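Local coordinates for 5,10-methylenetetrahydrofolate dehydrogenase (Bombyx mori, PDB 5ZF1), which oxidises 5,10-methylenetetrahydrofolate to 5,10-methenyltetrahydrofolate, probably with NADP+ as electron acceptor, in folate-dependent one-carbon metabolism, at residues B[3-8]-B[234-239]; B[80-85]-B[110-115]; B[256-261]-B[268-273]. All blocks are in the same frame, centred on the assembly; numbering follows the deposited sequence.

Contact 1 (B[3-8]-B[234-239])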
loop_
_atom_site.group_PDB
_atom_site.type_symbol
_atom_site.label_atom_id
_atom_site.label_comp_id
_atom_site.label_asym_id
_atom_site.label_seq_id
_atom_site.Cartn_x
_atom_site.Cartn_y
_atom_site.Cartn_z
ATOM N N ARG B 3 -1.026 1.685 -31.626
ATOM C CA ARG B 3 -0.014 0.644 -31.497
ATOM C C ARG B 3 -0.561 -0.513 -30.674
ATOM O O ARG B 3 -1.352 -0.323 -29.747
ATOM C CB ARG B 3 1.240 1.166 -30.807
ATOM C CG ARG B 3 1.794 2.469 -31.317
ATOM C CD ARG B 3 2.836 2.972 -30.338
ATOM N NE ARG B 3 3.778 1.924 -29.949
ATOM C CZ ARG B 3 4.511 1.947 -28.838
ATOM N NH1 ARG B 3 4.398 2.957 -27.988
ATOM N NH2 ARG B 3 5.342 0.952 -28.567
ATOM N N ILE B 4 -0.106 -1.718 -30.993
ATOM C CA ILE B 4 -0.570 -2.923 -30.320
ATOM C C ILE B 4 0.432 -3.288 -29.231
ATOM O O ILE B 4 1.619 -3.499 -29.505
ATOM C CB ILE B 4 -0.772 -4.078 -31.314
ATOM C CG1 ILE B 4 -1.416 -3.565 -32.606
ATOM C CG2 ILE B 4 -1.636 -5.163 -30.699
ATOM C CD1 ILE B 4 -2.841 -3.092 -32.438
ATOM N N LEU B 5 -0.038 -3.356 -27.985
ATOM C CA LEU B 5 0.807 -3.778 -26.868
ATOM C C LEU B 5 0.603 -5.274 -26.655
ATOM O O LEU B 5 -0.078 -5.717 -25.730
ATOM C CB LEU B 5 0.486 -2.978 -25.610
ATOM C CG LEU B 5 0.381 -1.465 -25.774
ATOM C CD1 LEU B 5 -0.427 -0.835 -24.637
ATOM C CD2 LEU B 5 1.778 -0.864 -25.854
ATOM N N ASP B 6 1.235 -6.066 -27.524
ATOM C CA ASP B 6 1.046 -7.518 -27.547
ATOM C C ASP B 6 1.882 -8.163 -26.449
ATOM O O ASP B 6 3.094 -8.346 -26.601
ATOM C CB ASP B 6 1.419 -8.081 -28.913
ATOM C CG ASP B 6 1.288 -9.595 -28.977
ATOM O OD1 ASP B 6 0.539 -10.176 -28.156
ATOM O OD2 ASP B 6 1.942 -10.205 -29.849
ATOM N N GLY B 7 1.224 -8.539 -25.347
ATOM C CA GLY B 7 1.933 -9.143 -24.233
ATOM C C GLY B 7 2.508 -10.511 -24.543
ATOM O O GLY B 7 3.479 -10.934 -23.911
ATOM N N LYS B 8 1.919 -11.228 -25.500
ATOM C CA LYS B 8 2.447 -12.544 -25.848
ATOM C C LYS B 8 3.830 -12.423 -26.464
ATOM O O LYS B 8 4.756 -13.149 -26.087
ATOM C CB LYS B 8 1.500 -13.265 -26.804
ATOM C CG LYS B 8 1.919 -14.692 -27.107
ATOM C CD LYS B 8 1.065 -15.289 -28.206
ATOM C CE LYS B 8 0.568 -16.664 -27.813
ATOM N NZ LYS B 8 -0.376 -16.585 -26.666
ATOM N N GLY B 234 -4.634 9.547 -28.197
ATOM C CA GLY B 234 -3.261 9.186 -27.932
ATOM C C GLY B 234 -3.003 8.502 -26.607
ATOM O O GLY B 234 -1.846 8.215 -26.302
ATOM N N ALA B 235 -4.037 8.220 -25.814
ATOM C CA ALA B 235 -3.825 7.584 -24.518
ATOM C C ALA B 235 -3.487 6.096 -24.664
ATOM O O ALA B 235 -3.727 5.464 -25.691
ATOM C CB ALA B 235 -5.071 7.753 -23.641
ATOM N N THR B 236 -2.935 5.528 -23.596
ATOM C CA THR B 236 -2.542 4.136 -23.569
ATOM C C THR B 236 -3.572 3.382 -22.748
ATOM O O THR B 236 -3.867 3.782 -21.620
ATOM C CB THR B 236 -1.156 3.985 -22.945
ATOM O OG1 THR B 236 -0.197 4.687 -23.751
ATOM C CG2 THR B 236 -0.766 2.537 -22.819
ATOM N N ILE B 237 -4.104 2.310 -23.317
ATOM C CA ILE B 237 -5.155 1.501 -22.706
ATOM C C ILE B 237 -4.622 0.090 -22.524
ATOM O O ILE B 237 -4.292 -0.586 -23.505
ATOM C CB ILE B 237 -6.430 1.493 -23.562
ATOM C CG1 ILE B 237 -6.825 2.914 -23.978
ATOM C CG2 ILE B 237 -7.566 0.711 -22.848
ATOM C CD1 ILE B 237 -7.363 3.767 -22.868
ATOM N N ILE B 238 -4.561 -0.371 -21.277
ATOM C CA ILE B 238 -4.153 -1.739 -20.973
ATOM C C ILE B 238 -5.304 -2.438 -20.264
ATOM O O ILE B 238 -5.714 -2.018 -19.172
ATOM C CB ILE B 238 -2.885 -1.786 -20.119
ATOM C CG1 ILE B 238 -1.711 -1.228 -20.933
ATOM C CG2 ILE B 238 -2.614 -3.229 -19.649
ATOM C CD1 ILE B 238 -0.471 -0.947 -20.123
ATOM N N ASP B 239 -5.819 -3.499 -20.891
ATOM C CA ASP B 239 -6.832 -4.371 -20.310
ATOM C C ASP B 239 -6.143 -5.565 -19.654
ATOM O O ASP B 239 -5.551 -6.404 -20.337
ATOM C CB ASP B 239 -7.825 -4.801 -21.394
ATOM C CG ASP B 239 -9.045 -5.500 -20.834
ATOM O OD1 ASP B 239 -9.071 -5.786 -19.623
ATOM O OD2 ASP B 239 -9.994 -5.754 -21.617
#
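L5 meets T236 and I238 through one methyl group, and the apolar part of this contact hangs on it. CD1 of L5 lies 3.8 Å from CG2 of T236 and 3.9 Å from CG1 of I238, touching two residues whose side chains leave the same side of strand 236-239. The leucine crosses each of them at about a right angle. T236 presents its methyl because CG2 stands anti to the backbone N, with OG1 beside that N (chi1 -62°). F152 and A269 also touch L5, and I238 packs on M148 and L149 of helix 140-151.

L5 CD1 also comes to 4.0 Å from I237 O, a van der Waals approach, and no hydrogen bond joins the two segments. Strand 269-270 runs between them in the sheet, and R3 and L5 both hydrogen-bond to the I270 backbone.

Within 3-8, D6 is the N-cap of helix 7-26. Its OD1 accepts from K8 N at 3.2 Å, met from above the carboxylate plane.

Leucine, threonine methyl and isoleucine thus make a buried, purely van der Waals bridge over the middle strand, while the backbone of 3-8 is hydrogen-bonded to that strand.

Contact 2 (B[80-85]-B[110-115])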
loop_
_atom_site.group_PDB
_atom_site.type_symbol
_atom_site.label_atom_id
_atom_site.label_comp_id
_atom_site.label_asym_id
_atom_site.label_seq_id
_atom_site.Cartn_x
_atom_site.Cartn_y
_atom_site.Cartn_z
ATOM N N SER B 80 1.030 -27.462 6.540
ATOM C CA SER B 80 2.130 -28.360 6.880
ATOM C C SER B 80 3.040 -28.604 5.683
ATOM O O SER B 80 4.266 -28.661 5.829
ATOM C CB SER B 80 1.590 -29.685 7.414
ATOM O OG SER B 80 2.648 -30.608 7.603
ATOM N N GLU B 81 2.461 -28.760 4.495
ATOM C CA GLU B 81 3.280 -28.976 3.309
ATOM C C GLU B 81 4.043 -27.714 2.926
ATOM O O GLU B 81 5.186 -27.789 2.461
ATOM C CB GLU B 81 2.412 -29.453 2.146
ATOM C CG GLU B 81 3.149 -29.558 0.810
ATOM C CD GLU B 81 4.024 -30.803 0.699
ATOM O OE1 GLU B 81 4.842 -31.055 1.609
ATOM O OE2 GLU B 81 3.888 -31.533 -0.305
ATOM N N ILE B 82 3.430 -26.544 3.113
ATOM C CA ILE B 82 4.130 -25.297 2.821
ATOM C C ILE B 82 5.320 -25.127 3.754
ATOM O O ILE B 82 6.424 -24.774 3.318
ATOM C CB ILE B 82 3.155 -24.108 2.902
ATOM C CG1 ILE B 82 2.270 -24.090 1.657
ATOM C CG2 ILE B 82 3.908 -22.791 3.063
ATOM C CD1 ILE B 82 0.926 -23.411 1.869
ATOM N N GLN B 83 5.127 -25.400 5.049
ATOM C CA GLN B 83 6.226 -25.232 5.994
ATOM C C GLN B 83 7.369 -26.193 5.700
ATOM O O GLN B 83 8.536 -25.842 5.901
ATOM C CB GLN B 83 5.731 -25.402 7.435
ATOM C CG GLN B 83 6.769 -25.028 8.506
ATOM C CD GLN B 83 7.228 -23.564 8.438
ATOM O OE1 GLN B 83 6.584 -22.718 7.816
ATOM N NE2 GLN B 83 8.346 -23.267 9.091
ATOM N N ASN B 84 7.060 -27.397 5.208
ATOM C CA ASN B 84 8.113 -28.309 4.764
ATOM C C ASN B 84 8.885 -27.733 3.581
ATOM O O ASN B 84 10.119 -27.818 3.530
ATOM C CB ASN B 84 7.513 -29.663 4.393
ATOM C CG ASN B 84 7.164 -30.498 5.612
ATOM O OD1 ASN B 84 6.954 -29.967 6.704
ATOM N ND2 ASN B 84 7.099 -31.813 5.429
ATOM N N LEU B 85 8.170 -27.170 2.603
ATOM C CA LEU B 85 8.843 -26.531 1.473
ATOM C C LEU B 85 9.635 -25.313 1.926
ATOM O O LEU B 85 10.709 -25.029 1.375
ATOM C CB LEU B 85 7.813 -26.145 0.412
ATOM C CG LEU B 85 7.093 -27.309 -0.272
ATOM C CD1 LEU B 85 5.890 -26.823 -1.060
ATOM C CD2 LEU B 85 8.060 -28.058 -1.189
ATOM N N CYS B 110 -1.382 -17.472 2.197
ATOM C CA CYS B 110 -0.432 -16.500 1.658
ATOM C C CYS B 110 0.668 -16.196 2.666
ATOM O O CYS B 110 1.846 -16.105 2.300
ATOM C CB CYS B 110 -1.159 -15.211 1.260
ATOM S SG CYS B 110 -2.207 -15.317 -0.221
ATOM N N ASP B 111 0.311 -16.073 3.947
ATOM C CA ASP B 111 1.259 -15.668 4.973
ATOM C C ASP B 111 2.052 -16.832 5.552
ATOM O O ASP B 111 3.002 -16.598 6.309
ATOM C CB ASP B 111 0.529 -14.904 6.087
ATOM C CG ASP B 111 -0.073 -13.598 5.594
ATOM O OD1 ASP B 111 0.432 -13.062 4.587
ATOM O OD2 ASP B 111 -1.036 -13.079 6.212
ATOM N N ALA B 112 1.710 -18.074 5.186
ATOM C CA ALA B 112 2.487 -19.240 5.593
ATOM C C ALA B 112 3.708 -19.455 4.715
ATOM O O ALA B 112 4.666 -20.093 5.158
ATOM C CB ALA B 112 1.614 -20.499 5.558
ATOM N N ILE B 113 3.690 -18.950 3.481
ATOM C CA ILE B 113 4.845 -19.099 2.601
ATOM C C ILE B 113 5.959 -18.180 3.072
ATOM O O ILE B 113 5.737 -16.988 3.321
ATOM C CB ILE B 113 4.450 -18.796 1.148
ATOM C CG1 ILE B 113 3.286 -19.696 0.725
ATOM C CG2 ILE B 113 5.653 -18.960 0.220
ATOM C CD1 ILE B 113 2.762 -19.413 -0.677
ATOM N N ALA B 114 7.172 -18.721 3.190
ATOM C CA ALA B 114 8.304 -17.903 3.591
ATOM C C ALA B 114 8.432 -16.709 2.640
ATOM O O ALA B 114 8.452 -16.906 1.419
ATOM C CB ALA B 114 9.594 -18.733 3.578
ATOM N N PRO B 115 8.501 -15.475 3.151
ATOM C CA PRO B 115 8.562 -14.317 2.241
ATOM C C PRO B 115 9.669 -14.418 1.217
ATOM O O PRO B 115 9.490 -13.988 0.071
ATOM C CB PRO B 115 8.788 -13.135 3.197
ATOM C CG PRO B 115 8.182 -13.583 4.489
ATOM C CD PRO B 115 8.420 -15.068 4.569
#
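The peptide group between A112 and I113 offers one of its faces to I82. CG2 of I82 sits over that face, 3.5 Å from A112 O and 3.7 Å from A112 C, so the methyl rests on the carbonyl from above rather than approaching the end of it. The other flat group is the Q83 amide, which comes in oxygen first: its C=O points almost straight at A112 O, with OE1 4.2 Å from that oxygen. Two acceptors cannot bond to each other; N86 ND2 supplies a donor to both oxygens, hydrogen-bonding to Q83 OE1 and to A112 O. Q83 gets its amide there by a bend at chi2 (61°) after CG has left anti to the backbone N.

Around the same I82 methyl the contact is apolar. CG2 reaches I113 CG1 at 3.9 Å and the A112 methyl, CB, at 4.1 Å, and I113 CA lies close by as well. I82 can spend one branch this way because CG1 stands beside its backbone N (chi1 -76°), which places CG2 anti to the N and against 112-113. Behind them, I82 and I113 share V96 of strand 93-96, and I82 also touches I38 of strand 34-40.

This joins helix 75-87 to segment 110-115, whose first residues belong to helix 106-112, along one side of the parallel sheet that holds strands 34-40 and 93-96. N86 also accepts from A114 N through OD1, so a single asparagine amide grips the backbone of A112 and A114. The chemistry is therefore divided: a methyl over a peptide face and aliphatic packing on the buried side, and toward the more exposed side an asparagine donor shared by two carbonyl oxygens.

Contact 3 (B[256-261]-B[268-273])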
loop_
_atom_site.group_PDB
_atom_site.type_symbol
_atom_site.label_atom_id
_atom_site.label_comp_id
_atom_site.label_asym_id
_atom_site.label_seq_id
_atom_site.Cartn_x
_atom_site.Cartn_y
_atom_site.Cartn_z
ATOM N N GLY B 256 -13.425 -9.098 -22.266
ATOM C CA GLY B 256 -12.628 -7.907 -22.476
ATOM C C GLY B 256 -13.391 -6.672 -22.024
ATOM O O GLY B 256 -14.617 -6.608 -22.134
ATOM N N ASP B 257 -12.644 -5.688 -21.523
ATOM C CA ASP B 257 -13.223 -4.507 -20.892
ATOM C C ASP B 257 -13.211 -3.282 -21.791
ATOM O O ASP B 257 -13.482 -2.177 -21.311
ATOM C CB ASP B 257 -12.471 -4.180 -19.603
ATOM C CG ASP B 257 -12.908 -5.035 -18.442
ATOM O OD1 ASP B 257 -14.032 -5.573 -18.496
ATOM O OD2 ASP B 257 -12.126 -5.156 -17.472
ATOM N N VAL B 258 -12.886 -3.441 -23.072
ATOM C CA VAL B 258 -12.640 -2.318 -23.967
ATOM C C VAL B 258 -13.420 -2.524 -25.256
ATOM O O VAL B 258 -13.450 -3.628 -25.812
ATOM C CB VAL B 258 -11.132 -2.148 -24.260
ATOM C CG1 VAL B 258 -10.882 -0.925 -25.146
ATOM C CG2 VAL B 258 -10.353 -2.021 -22.962
ATOM N N ASP B 259 -14.057 -1.455 -25.728
ATOM C CA ASP B 259 -14.663 -1.444 -27.056
ATOM C C ASP B 259 -13.513 -1.311 -28.046
ATOM O O ASP B 259 -13.181 -0.225 -28.528
ATOM C CB ASP B 259 -15.675 -0.311 -27.178
ATOM C CG ASP B 259 -16.384 -0.290 -28.524
ATOM O OD1 ASP B 259 -15.972 -1.027 -29.447
ATOM O OD2 ASP B 259 -17.371 0.465 -28.650
ATOM N N TYR B 260 -12.893 -2.458 -28.349
ATOM C CA TYR B 260 -11.608 -2.456 -29.044
ATOM C C TYR B 260 -11.695 -1.745 -30.388
ATOM O O TYR B 260 -10.851 -0.901 -30.704
ATOM C CB TYR B 260 -11.099 -3.885 -29.219
ATOM C CG TYR B 260 -9.729 -3.952 -29.857
ATOM C CD1 TYR B 260 -9.586 -4.148 -31.223
ATOM C CD2 TYR B 260 -8.577 -3.804 -29.094
ATOM C CE1 TYR B 260 -8.336 -4.203 -31.813
ATOM C CE2 TYR B 260 -7.324 -3.853 -29.671
ATOM C CZ TYR B 260 -7.208 -4.056 -31.032
ATOM O OH TYR B 260 -5.963 -4.107 -31.615
ATOM N N GLU B 261 -12.716 -2.062 -31.191
ATOM C CA GLU B 261 -12.769 -1.521 -32.545
ATOM C C GLU B 261 -12.822 0.001 -32.536
ATOM O O GLU B 261 -12.103 0.657 -33.297
ATOM C CB GLU B 261 -13.963 -2.092 -33.311
ATOM C CG GLU B 261 -14.054 -1.562 -34.737
ATOM C CD GLU B 261 -15.254 -2.090 -35.503
ATOM O OE1 GLU B 261 -15.758 -3.180 -35.158
ATOM O OE2 GLU B 261 -15.689 -1.414 -36.459
ATOM N N GLY B 268 -3.587 5.847 -28.386
ATOM C CA GLY B 268 -2.246 5.775 -28.946
ATOM C C GLY B 268 -1.641 4.389 -28.885
ATOM O O GLY B 268 -0.834 4.029 -29.742
ATOM N N ALA B 269 -2.013 3.591 -27.885
ATOM C CA ALA B 269 -1.481 2.246 -27.726
ATOM C C ALA B 269 -2.530 1.451 -26.969
ATOM O O ALA B 269 -3.216 2.019 -26.122
ATOM C CB ALA B 269 -0.151 2.248 -26.968
ATOM N N ILE B 270 -2.679 0.165 -27.293
ATOM C CA ILE B 270 -3.761 -0.625 -26.712
ATOM C C ILE B 270 -3.366 -2.095 -26.660
ATOM O O ILE B 270 -2.659 -2.605 -27.531
ATOM C CB ILE B 270 -5.069 -0.430 -27.516
ATOM C CG1 ILE B 270 -6.270 -1.018 -26.774
ATOM C CG2 ILE B 270 -4.933 -1.039 -28.919
ATOM C CD1 ILE B 270 -7.607 -0.736 -27.485
ATOM N N THR B 271 -3.838 -2.786 -25.628
ATOM C CA THR B 271 -3.747 -4.236 -25.633
ATOM C C THR B 271 -4.645 -4.814 -26.725
ATOM O O THR B 271 -5.761 -4.329 -26.934
ATOM C CB THR B 271 -4.152 -4.809 -24.273
ATOM O OG1 THR B 271 -5.233 -4.034 -23.741
ATOM C CG2 THR B 271 -2.964 -4.735 -23.322
ATOM N N PRO B 272 -4.185 -5.833 -27.440
ATOM C CA PRO B 272 -5.039 -6.536 -28.405
ATOM C C PRO B 272 -6.004 -7.463 -27.676
ATOM O O PRO B 272 -6.052 -7.509 -26.449
ATOM C CB PRO B 272 -4.036 -7.330 -29.238
ATOM C CG PRO B 272 -2.949 -7.662 -28.237
ATOM C CD PRO B 272 -2.841 -6.425 -27.353
ATOM N N VAL B 273 -6.779 -8.211 -28.456
ATOM C CA VAL B 273 -7.725 -9.183 -27.910
ATOM C C VAL B 273 -7.391 -10.557 -28.481
ATOM O O VAL B 273 -7.630 -10.798 -29.671
ATOM C CB VAL B 273 -9.179 -8.786 -28.220
ATOM C CG1 VAL B 273 -10.149 -9.696 -27.476
ATOM C CG2 VAL B 273 -9.426 -7.339 -27.854
#
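The Y260 ring overlaps I270 on one side and V273 on the other. I270 CD1 comes to 3.6 Å from CD2 of Y260, and V273 CG2 to 3.8 Å from the same ring carbon; both approach obliquely, from opposite sides of the ring plane. The tyrosine and V273 slide past each other in opposite directions. At the ring edge, close to its plane, T271 O stands 3.2 Å from Y260 CE2, while P272 CA lies 3.7 Å from CE2. With CG anti to the backbone N (chi1 -176°), the side chain carries the ring from the start of helix 260-263 to lie between I270 and V273. I4 of strand 3-4 packs against the hydroxyl end of the tyrosine.

V258 adds a smaller contact: its CG1 meets I270 CD1 tip to tip at 4.0 Å, so one isoleucine methyl serves both V258 and Y260. D259, between them, is the centre of an inverse gamma turn and the N-cap of the helix. D239 ties both segments to the preceding strand, its OD2 taking D257 N and its N bonding T271 OG1.

Helix 260-263 lies in the connection between the neighbouring parallel strands 236-239 and 269-270, a beta-alpha-beta crossover of the Rossmann-type NAD(P)-binding domain.

How the contacts relate
Contacts 1 and 3 belong to one parallel sheet and lie about 7 Å apart between centres. Strand 269-270, which lies in segment 268-273 of contact 3, also runs between the two segments of contact 1; a probable hydrogen bond from G268 N to A235 O joins the pair directly. Contact 1 is wholly buried and aliphatic, whereas contact 3, partly buried, packs an aromatic ring against the strand next to the outermost one, 3-4. Contact 2 stands apart, about 36 Å from contact 1 between centres and across the centre of the chain, in the catalytic domain. Also partly buried, it packs helix 75-87 against segment 110-115 and adds a bridging asparagine.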